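Local coordinates for predicted protein (Acinetobacter sp. RUH2624, PDB 4MEA) that probably hydrolyses epoxides as a secreted, Cif-type epoxide hydrolase of the alpha/beta hydrolase fold, at residues E1-K7 with Y206-A212; G27-Y31 with E225-P229; H65-T70 with E228-T232; L270-V276 with P301-M307. All coordinates share one frame; numbering follows the deposited sequence. Where two conformers were deposited one is given.

Interaction 1: E1-K7 with Y206-A212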
loop_
_atom_site.group_PDB
_atom_site.type_symbol
_atom_site.label_atom_id
_atom_site.label_comp_id
_atom_site.label_asym_id
_atom_site.label_seq_id
_atom_site.Cartn_x
_atom_site.Cartn_y
_atom_site.Cartn_z
ATOM N N GLU A 1 -7.583 7.160 -12.741
ATOM C CA GLU A 1 -6.694 6.030 -13.027
ATOM C C GLU A 1 -5.219 6.383 -12.785
ATOM O O GLU A 1 -4.818 7.552 -12.921
ATOM C CB GLU A 1 -6.891 5.545 -14.469
ATOM C CG GLU A 1 -6.190 6.395 -15.539
ATOM C CD GLU A 1 -6.955 7.657 -15.932
ATOM O OE1 GLU A 1 -7.492 8.353 -15.044
ATOM O OE2 GLU A 1 -7.014 7.959 -17.142
ATOM N N TYR A 2 -4.414 5.378 -12.427
ATOM C CA TYR A 2 -2.992 5.616 -12.174
ATOM C C TYR A 2 -2.273 6.120 -13.426
ATOM O O TYR A 2 -2.437 5.566 -14.513
ATOM C CB TYR A 2 -2.261 4.384 -11.598
ATOM C CG TYR A 2 -0.825 4.723 -11.219
ATOM C CD1 TYR A 2 -0.538 5.342 -10.007
ATOM C CD2 TYR A 2 0.232 4.477 -12.094
ATOM C CE1 TYR A 2 0.764 5.685 -9.661
ATOM C CE2 TYR A 2 1.539 4.820 -11.756
ATOM C CZ TYR A 2 1.799 5.428 -10.532
ATOM O OH TYR A 2 3.091 5.789 -10.172
ATOM N N ASP A 3 -1.486 7.180 -13.245
ATOM C CA ASP A 3 -0.673 7.769 -14.308
ATOM C C ASP A 3 0.758 7.946 -13.806
ATOM O O ASP A 3 1.029 8.829 -12.984
ATOM C CB ASP A 3 -1.252 9.120 -14.726
ATOM C CG ASP A 3 -0.295 9.932 -15.576
ATOM O OD1 ASP A 3 0.668 9.349 -16.128
ATOM O OD2 ASP A 3 -0.512 11.158 -15.692
ATOM N N PRO A 4 1.686 7.110 -14.300
ATOM C CA PRO A 4 3.069 7.137 -13.809
ATOM C C PRO A 4 3.758 8.490 -14.035
ATOM O O PRO A 4 4.781 8.760 -13.405
ATOM C CB PRO A 4 3.750 6.029 -14.629
ATOM C CG PRO A 4 2.907 5.899 -15.860
ATOM C CD PRO A 4 1.506 6.139 -15.394
ATOM N N ASN A 5 3.202 9.326 -14.909
ATOM C CA ASN A 5 3.775 10.643 -15.179
ATOM C C ASN A 5 3.270 11.786 -14.277
ATOM O O ASN A 5 3.839 12.877 -14.295
ATOM C CB ASN A 5 3.547 11.027 -16.638
ATOM C CG ASN A 5 3.990 9.942 -17.604
ATOM O OD1 ASN A 5 5.024 9.298 -17.410
ATOM N ND2 ASN A 5 3.202 9.732 -18.652
ATOM N N LEU A 6 2.203 11.559 -13.510
ATOM C CA LEU A 6 1.696 12.605 -12.613
ATOM C C LEU A 6 2.772 12.998 -11.600
ATOM O O LEU A 6 3.376 12.144 -10.947
ATOM C CB LEU A 6 0.423 12.140 -11.888
ATOM C CG LEU A 6 -0.136 13.018 -10.757
ATOM C CD1 LEU A 6 -0.714 14.335 -11.289
ATOM C CD2 LEU A 6 -1.189 12.248 -9.984
ATOM N N LYS A 7 3.022 14.289 -11.461
ATOM C CA LYS A 7 4.015 14.737 -10.491
ATOM C C LYS A 7 3.377 15.101 -9.155
ATOM O O LYS A 7 2.251 15.587 -9.100
ATOM C CB LYS A 7 4.840 15.905 -11.054
ATOM C CG LYS A 7 5.762 15.481 -12.207
ATOM C CD LYS A 7 6.527 16.651 -12.806
ATOM C CE LYS A 7 5.616 17.565 -13.593
ATOM N NZ LYS A 7 6.409 18.562 -14.364
ATOM N N TYR A 206 -1.737 14.221 -4.654
ATOM C CA TYR A 206 -1.374 13.116 -5.537
ATOM C C TYR A 206 -2.465 12.036 -5.537
ATOM O O TYR A 206 -2.920 11.591 -6.593
ATOM C CB TYR A 206 -0.007 12.524 -5.152
ATOM C CG TYR A 206 0.481 11.519 -6.168
ATOM C CD1 TYR A 206 1.166 11.933 -7.304
ATOM C CD2 TYR A 206 0.220 10.162 -6.007
ATOM C CE1 TYR A 206 1.590 11.021 -8.249
ATOM C CE2 TYR A 206 0.638 9.245 -6.941
ATOM C CZ TYR A 206 1.321 9.680 -8.062
ATOM O OH TYR A 206 1.738 8.753 -8.994
ATOM N N PHE A 207 -2.899 11.632 -4.347
ATOM C CA PHE A 207 -3.952 10.627 -4.200
ATOM C C PHE A 207 -5.248 11.019 -4.935
ATOM O O PHE A 207 -5.786 10.240 -5.728
ATOM C CB PHE A 207 -4.245 10.411 -2.708
ATOM C CG PHE A 207 -5.255 9.331 -2.426
ATOM C CD1 PHE A 207 -4.848 8.033 -2.152
ATOM C CD2 PHE A 207 -6.613 9.624 -2.403
ATOM C CE1 PHE A 207 -5.785 7.036 -1.880
ATOM C CE2 PHE A 207 -7.558 8.645 -2.129
ATOM C CZ PHE A 207 -7.144 7.344 -1.867
ATOM N N ILE A 208 -5.747 12.226 -4.669
ATOM C CA ILE A 208 -6.985 12.700 -5.306
ATOM C C ILE A 208 -6.857 12.796 -6.841
ATOM O O ILE A 208 -7.727 12.318 -7.574
ATOM C CB ILE A 208 -7.448 14.061 -4.713
ATOM C CG1 ILE A 208 -7.955 13.879 -3.280
ATOM C CG2 ILE A 208 -8.523 14.705 -5.582
ATOM C CD1 ILE A 208 -8.118 15.201 -2.532
ATOM N N LYS A 209 -5.783 13.408 -7.332
ATOM C CA LYS A 209 -5.593 13.490 -8.784
ATOM C C LYS A 209 -5.464 12.098 -9.432
ATOM O O LYS A 209 -5.998 11.866 -10.514
ATOM C CB LYS A 209 -4.407 14.380 -9.143
ATOM C CG LYS A 209 -4.748 15.863 -9.191
ATOM C CD LYS A 209 -3.529 16.650 -9.601
ATOM C CE LYS A 209 -3.866 18.079 -9.938
ATOM N NZ LYS A 209 -2.631 18.798 -10.345
ATOM N N THR A 210 -4.793 11.168 -8.754
ATOM C CA THR A 210 -4.621 9.809 -9.277
ATOM C C THR A 210 -5.952 9.133 -9.575
ATOM O O THR A 210 -6.122 8.490 -10.609
ATOM C CB THR A 210 -3.824 8.917 -8.281
ATOM O OG1 THR A 210 -2.455 9.329 -8.276
ATOM C CG2 THR A 210 -3.878 7.445 -8.700
ATOM N N TYR A 211 -6.896 9.279 -8.658
ATOM C CA TYR A 211 -8.147 8.567 -8.846
ATOM C C TYR A 211 -9.171 9.391 -9.623
ATOM O O TYR A 211 -10.246 8.893 -9.955
ATOM C CB TYR A 211 -8.658 8.008 -7.516
ATOM C CG TYR A 211 -7.588 7.171 -6.848
ATOM C CD1 TYR A 211 -7.224 5.931 -7.363
ATOM C CD2 TYR A 211 -6.912 7.636 -5.734
ATOM C CE1 TYR A 211 -6.227 5.171 -6.767
ATOM C CE2 TYR A 211 -5.916 6.886 -5.135
ATOM C CZ TYR A 211 -5.581 5.661 -5.653
ATOM O OH TYR A 211 -4.598 4.927 -5.043
ATOM N N ALA A 212 -8.797 10.620 -9.984
ATOM C CA ALA A 212 -9.616 11.428 -10.890
ATOM C C ALA A 212 -9.455 11.006 -12.359
ATOM O O ALA A 212 -8.373 10.607 -12.792
ATOM C CB ALA A 212 -9.293 12.902 -10.736
HETATM O O HOH W 1 3.067 9.471 -10.961
HETATM O O HOH W 2 -1.362 8.593 -10.938
#

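Interaction 2: G27-Y31 with E225-P229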
loop_
_atom_site.group_PDB
_atom_site.type_symbol
_atom_site.label_atom_id
_atom_site.label_comp_id
_atom_site.label_asym_id
_atom_site.label_seq_id
_atom_site.Cartn_x
_atom_site.Cartn_y
_atom_site.Cartn_z
ATOM N N GLY A 27 -14.304 30.559 5.831
ATOM C CA GLY A 27 -15.493 29.722 5.733
ATOM C C GLY A 27 -15.706 29.095 4.359
ATOM O O GLY A 27 -16.829 29.056 3.847
ATOM N N LEU A 28 -14.627 28.592 3.762
ATOM C CA LEU A 28 -14.699 27.956 2.445
ATOM C C LEU A 28 -14.786 26.437 2.604
ATOM O O LEU A 28 -14.783 25.927 3.720
ATOM C CB LEU A 28 -13.461 28.318 1.627
ATOM C CG LEU A 28 -13.108 29.806 1.509
ATOM C CD1 LEU A 28 -11.939 29.986 0.552
ATOM C CD2 LEU A 28 -14.309 30.638 1.056
ATOM N N GLY A 29 -14.851 25.713 1.495
ATOM C CA GLY A 29 -14.789 24.259 1.559
ATOM C C GLY A 29 -15.901 23.630 2.384
ATOM O O GLY A 29 -17.083 23.894 2.142
ATOM N N GLN A 30 -15.531 22.794 3.355
ATOM C CA GLN A 30 -16.533 22.080 4.152
ATOM C C GLN A 30 -17.390 23.023 4.996
ATOM O O GLN A 30 -18.452 22.633 5.492
ATOM C CB GLN A 30 -15.891 21.011 5.050
ATOM C CG GLN A 30 -14.948 21.546 6.136
ATOM C CD GLN A 30 -14.533 20.473 7.125
ATOM O OE1 GLN A 30 -15.266 19.511 7.362
ATOM N NE2 GLN A 30 -13.350 20.634 7.710
ATOM N N TYR A 31 -16.931 24.261 5.154
ATOM C CA TYR A 31 -17.635 25.224 5.999
ATOM C C TYR A 31 -18.563 26.112 5.179
ATOM O O TYR A 31 -19.279 26.943 5.732
ATOM C CB TYR A 31 -16.639 26.104 6.761
ATOM C CG TYR A 31 -15.539 25.335 7.461
ATOM C CD1 TYR A 31 -15.781 24.687 8.667
ATOM C CD2 TYR A 31 -14.255 25.271 6.920
ATOM C CE1 TYR A 31 -14.772 23.978 9.313
ATOM C CE2 TYR A 31 -13.237 24.574 7.559
ATOM C CZ TYR A 31 -13.507 23.924 8.757
ATOM O OH TYR A 31 -12.512 23.224 9.400
ATOM N N GLU A 225 -9.210 23.055 -0.215
ATOM C CA GLU A 225 -10.547 22.916 0.383
ATOM C C GLU A 225 -10.912 21.465 0.698
ATOM O O GLU A 225 -11.537 21.187 1.726
ATOM C CB GLU A 225 -11.609 23.517 -0.537
ATOM C CG GLU A 225 -11.471 25.004 -0.710
ATOM C CD GLU A 225 -12.542 25.578 -1.609
ATOM O OE1 GLU A 225 -13.472 24.830 -1.980
ATOM O OE2 GLU A 225 -12.451 26.778 -1.936
ATOM N N LEU A 226 -10.529 20.550 -0.190
ATOM C CA LEU A 226 -10.769 19.122 0.020
ATOM C C LEU A 226 -9.860 18.518 1.091
ATOM O O LEU A 226 -10.239 17.567 1.776
ATOM C CB LEU A 226 -10.597 18.348 -1.292
ATOM C CG LEU A 226 -11.653 18.704 -2.338
ATOM C CD1 LEU A 226 -11.356 18.035 -3.670
ATOM C CD2 LEU A 226 -13.023 18.298 -1.811
ATOM N N ILE A 227 -8.663 19.072 1.237
ATOM C CA ILE A 227 -7.661 18.478 2.116
ATOM C C ILE A 227 -7.692 19.040 3.538
ATOM O O ILE A 227 -7.393 18.329 4.500
ATOM C CB ILE A 227 -6.254 18.579 1.495
ATOM C CG1 ILE A 227 -6.236 17.800 0.174
ATOM C CG2 ILE A 227 -5.206 18.047 2.464
ATOM C CD1 ILE A 227 -4.990 18.021 -0.696
ATOM N N GLU A 228 -8.082 20.306 3.673
ATOM C CA GLU A 228 -8.190 20.921 4.993
ATOM C C GLU A 228 -8.932 20.043 6.003
ATOM O O GLU A 228 -8.534 19.984 7.174
ATOM C CB GLU A 228 -8.821 22.324 4.910
ATOM C CG GLU A 228 -8.950 23.041 6.261
ATOM C CD GLU A 228 -10.275 22.782 6.961
ATOM O OE1 GLU A 228 -11.202 22.230 6.326
ATOM O OE2 GLU A 228 -10.393 23.142 8.157
ATOM N N PRO A 229 -10.004 19.348 5.566
ATOM C CA PRO A 229 -10.743 18.523 6.535
ATOM C C PRO A 229 -9.965 17.292 7.000
ATOM O O PRO A 229 -10.358 16.652 7.981
ATOM C CB PRO A 229 -11.994 18.095 5.754
ATOM C CG PRO A 229 -12.146 19.131 4.682
ATOM C CD PRO A 229 -10.726 19.456 4.286
HETATM O O HOH W 3 -12.704 22.390 3.876
HETATM O O HOH W 4 -12.279 18.379 9.436
#

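Interaction 3: H65-T70 with E228-T232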
loop_
_atom_site.group_PDB
_atom_site.type_symbol
_atom_site.label_atom_id
_atom_site.label_comp_id
_atom_site.label_asym_id
_atom_site.label_seq_id
_atom_site.Cartn_x
_atom_site.Cartn_y
_atom_site.Cartn_z
ATOM N N HIS A 65 -20.897 10.587 2.338
ATOM C CA HIS A 65 -19.596 10.687 1.673
ATOM C C HIS A 65 -18.620 9.606 2.131
ATOM O O HIS A 65 -18.936 8.787 2.999
ATOM C CB HIS A 65 -18.979 12.057 1.991
ATOM C CG HIS A 65 -18.448 12.161 3.389
ATOM N ND1 HIS A 65 -17.159 11.804 3.724
ATOM C CD2 HIS A 65 -19.044 12.545 4.543
ATOM C CE1 HIS A 65 -16.979 11.977 5.022
ATOM N NE2 HIS A 65 -18.107 12.429 5.543
ATOM N N GLY A 66 -17.419 9.626 1.560
ATOM C CA GLY A 66 -16.347 8.735 1.979
ATOM C C GLY A 66 -15.013 9.445 2.146
ATOM O O GLY A 66 -14.971 10.656 2.391
ATOM N N PHE A 67 -13.921 8.689 1.993
ATOM C CA PHE A 67 -12.567 9.182 2.238
ATOM C C PHE A 67 -12.154 10.239 1.223
ATOM O O PHE A 67 -12.396 10.085 0.025
ATOM C CB PHE A 67 -11.582 8.013 2.187
ATOM C CG PHE A 67 -10.159 8.401 2.451
ATOM C CD1 PHE A 67 -9.728 8.667 3.742
ATOM C CD2 PHE A 67 -9.236 8.446 1.418
ATOM C CE1 PHE A 67 -8.406 9.002 4.000
ATOM C CE2 PHE A 67 -7.907 8.784 1.668
ATOM C CZ PHE A 67 -7.496 9.057 2.964
ATOM N N GLY A 68 -11.523 11.305 1.708
ATOM C CA GLY A 68 -11.147 12.423 0.856
ATOM C C GLY A 68 -12.265 13.433 0.665
ATOM O O GLY A 68 -12.069 14.477 0.029
ATOM N N SER A 69 -13.435 13.132 1.225
ATOM C CA SER A 69 -14.606 13.988 1.074
ATOM C C SER A 69 -15.239 14.339 2.423
ATOM O O SER A 69 -14.808 13.859 3.467
ATOM C CB SER A 69 -15.659 13.300 0.195
ATOM O OG SER A 69 -15.119 12.888 -1.054
ATOM N N THR A 70 -16.257 15.195 2.378
ATOM C CA THR A 70 -17.153 15.430 3.507
ATOM C C THR A 70 -18.544 15.566 2.900
ATOM O O THR A 70 -18.720 15.287 1.716
ATOM C CB THR A 70 -16.799 16.723 4.289
ATOM O OG1 THR A 70 -16.998 17.863 3.447
ATOM C CG2 THR A 70 -15.357 16.692 4.770
ATOM N N GLU A 228 -8.082 20.306 3.673
ATOM C CA GLU A 228 -8.190 20.921 4.993
ATOM C C GLU A 228 -8.932 20.043 6.003
ATOM O O GLU A 228 -8.534 19.984 7.174
ATOM C CB GLU A 228 -8.821 22.324 4.910
ATOM C CG GLU A 228 -8.950 23.041 6.261
ATOM C CD GLU A 228 -10.275 22.782 6.961
ATOM O OE1 GLU A 228 -11.202 22.230 6.326
ATOM O OE2 GLU A 228 -10.393 23.142 8.157
ATOM N N PRO A 229 -10.004 19.348 5.566
ATOM C CA PRO A 229 -10.743 18.523 6.535
ATOM C C PRO A 229 -9.965 17.292 7.000
ATOM O O PRO A 229 -10.358 16.652 7.981
ATOM C CB PRO A 229 -11.994 18.095 5.754
ATOM C CG PRO A 229 -12.146 19.131 4.682
ATOM C CD PRO A 229 -10.726 19.456 4.286
ATOM N N TYR A 230 -8.866 16.985 6.313
ATOM C CA TYR A 230 -8.049 15.802 6.614
ATOM C C TYR A 230 -6.618 16.212 6.974
ATOM O O TYR A 230 -5.662 15.483 6.703
ATOM C CB TYR A 230 -8.023 14.855 5.401
ATOM C CG TYR A 230 -9.337 14.155 5.165
ATOM C CD1 TYR A 230 -9.600 12.912 5.746
ATOM C CD2 TYR A 230 -10.329 14.740 4.378
ATOM C CE1 TYR A 230 -10.817 12.270 5.550
ATOM C CE2 TYR A 230 -11.548 14.106 4.176
ATOM C CZ TYR A 230 -11.787 12.879 4.758
ATOM O OH TYR A 230 -12.995 12.250 4.555
ATOM N N SER A 231 -6.472 17.382 7.589
ATOM C CA SER A 231 -5.150 17.969 7.756
ATOM C C SER A 231 -4.578 17.820 9.163
ATOM O O SER A 231 -3.497 18.340 9.439
ATOM C CB SER A 231 -5.164 19.443 7.346
ATOM O OG SER A 231 -6.057 20.197 8.165
ATOM N N THR A 232 -5.289 17.120 10.045
ATOM C CA THR A 232 -4.814 16.901 11.409
ATOM C C THR A 232 -4.792 15.418 11.775
ATOM O O THR A 232 -5.542 14.623 11.200
ATOM C CB THR A 232 -5.675 17.681 12.434
ATOM O OG1 THR A 232 -7.056 17.385 12.213
ATOM C CG2 THR A 232 -5.478 19.187 12.264
#

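Interaction 4: L270-V276 with P301-M307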
loop_
_atom_site.group_PDB
_atom_site.type_symbol
_atom_site.label_atom_id
_atom_site.label_comp_id
_atom_site.label_asym_id
_atom_site.label_seq_id
_atom_site.Cartn_x
_atom_site.Cartn_y
_atom_site.Cartn_z
ATOM N N LEU A 270 -23.380 2.720 -9.017
ATOM C CA LEU A 270 -23.090 3.848 -9.894
ATOM C C LEU A 270 -21.611 4.174 -9.743
ATOM O O LEU A 270 -21.154 4.546 -8.664
ATOM C CB LEU A 270 -23.982 5.042 -9.521
ATOM C CG LEU A 270 -23.719 6.419 -10.118
ATOM C CD1 LEU A 270 -23.841 6.407 -11.646
ATOM C CD2 LEU A 270 -24.692 7.439 -9.506
ATOM N N THR A 271 -20.855 3.999 -10.819
ATOM C CA THR A 271 -19.408 4.064 -10.722
ATOM C C THR A 271 -18.809 4.898 -11.847
ATOM O O THR A 271 -19.502 5.291 -12.789
ATOM C CB THR A 271 -18.792 2.662 -10.801
ATOM O OG1 THR A 271 -18.828 2.211 -12.158
ATOM C CG2 THR A 271 -19.551 1.682 -9.917
ATOM N N GLY A 272 -17.511 5.160 -11.742
ATOM C CA GLY A 272 -16.803 5.887 -12.777
ATOM C C GLY A 272 -15.844 4.977 -13.512
ATOM O O GLY A 272 -15.051 4.272 -12.893
ATOM N N GLN A 273 -15.925 4.988 -14.839
ATOM C CA GLN A 273 -15.037 4.194 -15.679
ATOM C C GLN A 273 -13.560 4.377 -15.329
ATOM O O GLN A 273 -12.785 3.417 -15.400
ATOM C CB GLN A 273 -15.257 4.561 -17.147
ATOM C CG GLN A 273 -14.335 3.860 -18.128
ATOM C CD GLN A 273 -14.424 4.469 -19.521
ATOM O OE1 GLN A 273 -14.382 5.698 -19.686
ATOM N NE2 GLN A 273 -14.562 3.615 -20.530
ATOM N N LYS A 274 -13.168 5.604 -14.971
ATOM C CA LYS A 274 -11.764 5.913 -14.661
ATOM C C LYS A 274 -11.455 5.838 -13.166
ATOM O O LYS A 274 -10.343 6.166 -12.733
ATOM C CB LYS A 274 -11.370 7.305 -15.181
ATOM C CG LYS A 274 -11.425 7.438 -16.702
ATOM C CD LYS A 274 -10.559 6.381 -17.369
ATOM C CE LYS A 274 -10.542 6.550 -18.889
ATOM N NZ LYS A 274 -9.808 5.438 -19.569
ATOM N N GLY A 275 -12.441 5.417 -12.383
ATOM C CA GLY A 275 -12.251 5.241 -10.954
ATOM C C GLY A 275 -12.106 3.761 -10.643
ATOM O O GLY A 275 -11.272 3.077 -11.228
ATOM N N VAL A 276 -12.927 3.261 -9.729
ATOM C CA VAL A 276 -12.907 1.840 -9.377
ATOM C C VAL A 276 -13.569 1.015 -10.488
ATOM O O VAL A 276 -13.329 -0.184 -10.616
ATOM C CB VAL A 276 -13.582 1.588 -8.006
ATOM C CG1 VAL A 276 -13.412 0.127 -7.587
ATOM C CG2 VAL A 276 -12.965 2.513 -6.957
ATOM N N PRO A 301 -18.759 7.043 -18.260
ATOM C CA PRO A 301 -17.528 7.155 -19.060
ATOM C C PRO A 301 -16.714 8.407 -18.716
ATOM O O PRO A 301 -17.293 9.406 -18.282
ATOM C CB PRO A 301 -18.044 7.215 -20.508
ATOM C CG PRO A 301 -19.464 7.675 -20.397
ATOM C CD PRO A 301 -19.981 7.172 -19.075
ATOM N N ASP A 302 -15.392 8.325 -18.895
ATOM C CA ASP A 302 -14.480 9.460 -18.736
ATOM C C ASP A 302 -14.583 10.110 -17.359
ATOM O O ASP A 302 -14.198 11.267 -17.189
ATOM C CB ASP A 302 -14.729 10.519 -19.814
ATOM C CG ASP A 302 -14.477 9.995 -21.217
ATOM O OD1 ASP A 302 -13.527 9.199 -21.396
ATOM O OD2 ASP A 302 -15.235 10.377 -22.139
ATOM N N THR A 303 -15.095 9.354 -16.390
ATOM C CA THR A 303 -15.325 9.852 -15.034
ATOM C C THR A 303 -14.525 9.030 -14.033
ATOM O O THR A 303 -14.576 7.798 -14.046
ATOM C CB THR A 303 -16.825 9.786 -14.648
ATOM O OG1 THR A 303 -17.591 10.549 -15.585
ATOM C CG2 THR A 303 -17.061 10.338 -13.221
ATOM N N GLY A 304 -13.777 9.719 -13.182
ATOM C CA GLY A 304 -12.976 9.060 -12.165
ATOM C C GLY A 304 -13.764 8.855 -10.881
ATOM O O GLY A 304 -14.988 8.905 -10.879
ATOM N N HIS A 305 -13.046 8.645 -9.785
ATOM C CA HIS A 305 -13.634 8.326 -8.485
ATOM C C HIS A 305 -14.480 9.449 -7.863
ATOM O O HIS A 305 -15.481 9.190 -7.194
ATOM C CB HIS A 305 -12.507 7.933 -7.527
ATOM C CG HIS A 305 -12.981 7.461 -6.192
ATOM N ND1 HIS A 305 -13.732 6.315 -6.032
ATOM C CD2 HIS A 305 -12.799 7.973 -4.950
ATOM C CE1 HIS A 305 -14.000 6.145 -4.748
ATOM N NE2 HIS A 305 -13.447 7.139 -4.071
ATOM N N TRP A 306 -14.073 10.695 -8.074
ATOM C CA TRP A 306 -14.735 11.828 -7.429
ATOM C C TRP A 306 -15.901 12.265 -8.311
ATOM O O TRP A 306 -15.845 13.300 -8.981
ATOM C CB TRP A 306 -13.722 12.956 -7.193
ATOM C CG TRP A 306 -12.411 12.415 -6.687
ATOM C CD1 TRP A 306 -11.237 12.329 -7.373
ATOM C CD2 TRP A 306 -12.165 11.848 -5.393
ATOM N NE1 TRP A 306 -10.266 11.756 -6.583
ATOM C CE2 TRP A 306 -10.810 11.450 -5.363
ATOM C CE3 TRP A 306 -12.958 11.635 -4.256
ATOM C CZ2 TRP A 306 -10.226 10.859 -4.241
ATOM C CZ3 TRP A 306 -12.374 11.042 -3.132
ATOM C CH2 TRP A 306 -11.022 10.658 -3.138
ATOM N N MET A 307 -16.964 11.465 -8.286
ATOM C CA MET A 307 -17.937 11.444 -9.371
ATOM C C MET A 307 -18.768 12.712 -9.513
ATOM O O MET A 307 -19.097 13.106 -10.627
ATOM C CB MET A 307 -18.841 10.221 -9.247
ATOM C CG MET A 307 -18.082 8.891 -9.304
ATOM S SD MET A 307 -19.198 7.492 -9.083
ATOM C CE MET A 307 -20.235 7.631 -10.535
#

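Interaction 1: E1-K7 with Y206-A212
Leu6 lies over one face of the Tyr206 ring, and Tyr2 meets the phenol end of the same ring; together they lay the N-terminal extension 1-7 along helix 200-211, in the helical cap of the alpha/beta hydrolase fold. Leu6 and Tyr206 run past each other in opposite directions, with Leu6 CD2 3.5 Å from Tyr206 CE1. CG of Leu6 stands anti to the backbone N (chi1 171°), and the branch beyond it also reaches CB of Lys209 and OG1 of Thr210. The Tyr2 ring crosses Tyr206 at an oblique angle, bringing its CE1 to 3.3 Å from Tyr206 OH. Its own hydroxyl is held by Gly189 N of the second subunit, whose Phe188 packs edge-to-face with Tyr206, so this contact adjoins the dimer interface.

Water 1, lying in the plane of the Tyr206 ring at its edge, accepts a hydrogen bond from Tyr206 OH and donates to the carbonyls of Asp3 and Leu6, the two ends of a type I turn. An Asx turn, Asn5 N to Asp3 OD1, reinforces that bend. Water 2 accepts from Asp3 N and donates to Thr210 OG1, which donates to Tyr206 O, on the opposite face of that carbonyl from Thr210 N. At the start of the chain Glu1 N donates to Thr210 O over 2.9 Å, lying in the carbonyl plane.

Interaction 2: G27-Y31 with E225-P229
Gln30 and Tyr31 converge on the carboxylate of Glu228, tying the loop after helix 13-25 to the last part of cap helix 220-227 and the 3-10 turn of Glu228 and Pro229. Gly27, with positive phi, is the first residue to leave helix 13-25 and forms a Schellman motif; the chain then comes close to the cap at Gly29, whose CA is 3.8 Å from Glu225 OE1.

The side chain of Gln30, the next residue, runs across Pro229. Its CB packs against Thr70. CG sits between the backbone N and the carbonyl carbon (chi1 64°), which places it over the centre of the Tyr31 ring, 3.6 Å above the plane, and CG is also 3.8 Å from Glu228 OE1. Beyond CG the chain is extended and slides antiparallel to the pyrrolidine: CD is 3.7 Å from Pro229 CG, and OE1 passes Pro229 CB. NE2 at the tip is divided between two acceptors. One is Glu228 OE1 at 3.0 Å, met on its syn side by a somewhat bent bond (147°) with amide and carboxylate planes well inclined to each other; the other is water 4, which in turn donates to Pro229 O.

The second oxygen of Glu228, OE2, lies in the plane of the Tyr31 ring at its edge and accepts from Tyr31 OH at a very short 2.5 Å. Bonds to both oxygens therefore fix the rotation of the carboxylate. OE1 also accepts from water 3, which links Gln30 N to Glu225 O as well.

Interaction 3: H65-T70 with E228-T232
Tyr230 drives its ring end-on into the loop 65-70, and its hydroxyl donates to Ser69 O at 2.7 Å. The bond lies in the plane of the Ser69 carbonyl, and the oxygen in turn sits in the plane of the phenol ring, at its edge. The same hydroxyl is ringed by backbone, with Gly66 O 3.3 Å away. Alongside, the Phe67 and Tyr230 rings meet obliquely, their planes at 66° and Phe67 CD1 4.2 Å from Tyr230 CE1. Thr70 turns its methyl CG2 to Pro229, 3.8 Å from the ring carbon CB, the two side chains crossing at about a right angle.

One shell out, the loop is shaped by a type II turn from Gly66 to Ser69. Gly66 O accepts Ser69 N from one face and His65 ND1 from the other, the latter at 2.8 Å and nearly straight (162°). His65 NE2 bonds to Leu92 N, so both imidazole nitrogens are engaged, with CA of Thr70 over one face.

This loop after strand 61-64 matches the His-Gly-X start of the HGXP motif of epoxide hydrolases, with Gly68 at the proline position; by analogy the backbone NH of Phe67, bonded here to Asp134 OD2, probably contributes to the oxyanion hole. Within this buried contact the phenol proton is spent on a main-chain carbonyl, so the one donor of the Tyr230 hydroxyl is satisfied by backbone.

Interaction 4: L270-V276 with P301-M307
The His305 and Val276 side chains extend alongside one another in the same direction, and CG2 of Val276 approaches ND1 of the imidazole obliquely at 4.0 Å. The His133 ring also meets this imidazole, their planes inclined at about 35°. At the edge of the His305 ring, in its plane, is CZ2 of Trp306, and His305 CD2 in turn lies 3.5 Å above one face of the indole, toward its rim. Both imidazole nitrogens are bonded, NE2 to Asp134 OD1 and ND1 to Asp158 OD2. Gly272 N and Val276 N also donate to the Asp158 carboxylate, so segment 270-276 holds the group that bonds His305 ND1.

This is probably the active-site edge of the alpha/beta hydrolase sheet: parallel strands 267-272 and 295-300 end here, and His305 follows the last strand, as the catalytic histidine of the family does. The Asp134-His305-Asp158 cluster fits the catalytic triad of an epoxide hydrolase.

The loops are joined by two hydrogen bonds. Lys274 N, inside the type I turn from Gly272 to Gly275, reaches Thr303 O at 2.8 Å from above the carbonyl plane. Gln273, with CG anti to its N (chi1 177°) and an extended chain, carries OE1 to Asp302 N, 2.9 Å away and almost linear at 176°. Deeper in, Met307 bends at its last torsion, bringing CE to 3.7 Å from Leu270 CG and to 3.3 Å from Thr271 O.

In the fold
Interactions 2 and 3, with centres about 8 Å apart, are served by one short piece of the cap, residues 228-230: Glu228 acts in interaction 2, Tyr230 in interaction 3 and Pro229 in each. Interaction 4 lies about 19 Å from interaction 3 between centres, yet the two touch where Phe67 O comes 3.3 Å from Trp306 CZ3. Asp134 joins them more directly, bonding Phe67 N on one side and His305 on the other. Helix 200-211 of interaction 1 touches both loops of the probable active site: Tyr211 O is 2.8 Å from His305 N, Ile208 O is 2.8 Å from Trp306 NE1, and Phe207 packs edge-to-face with Phe67.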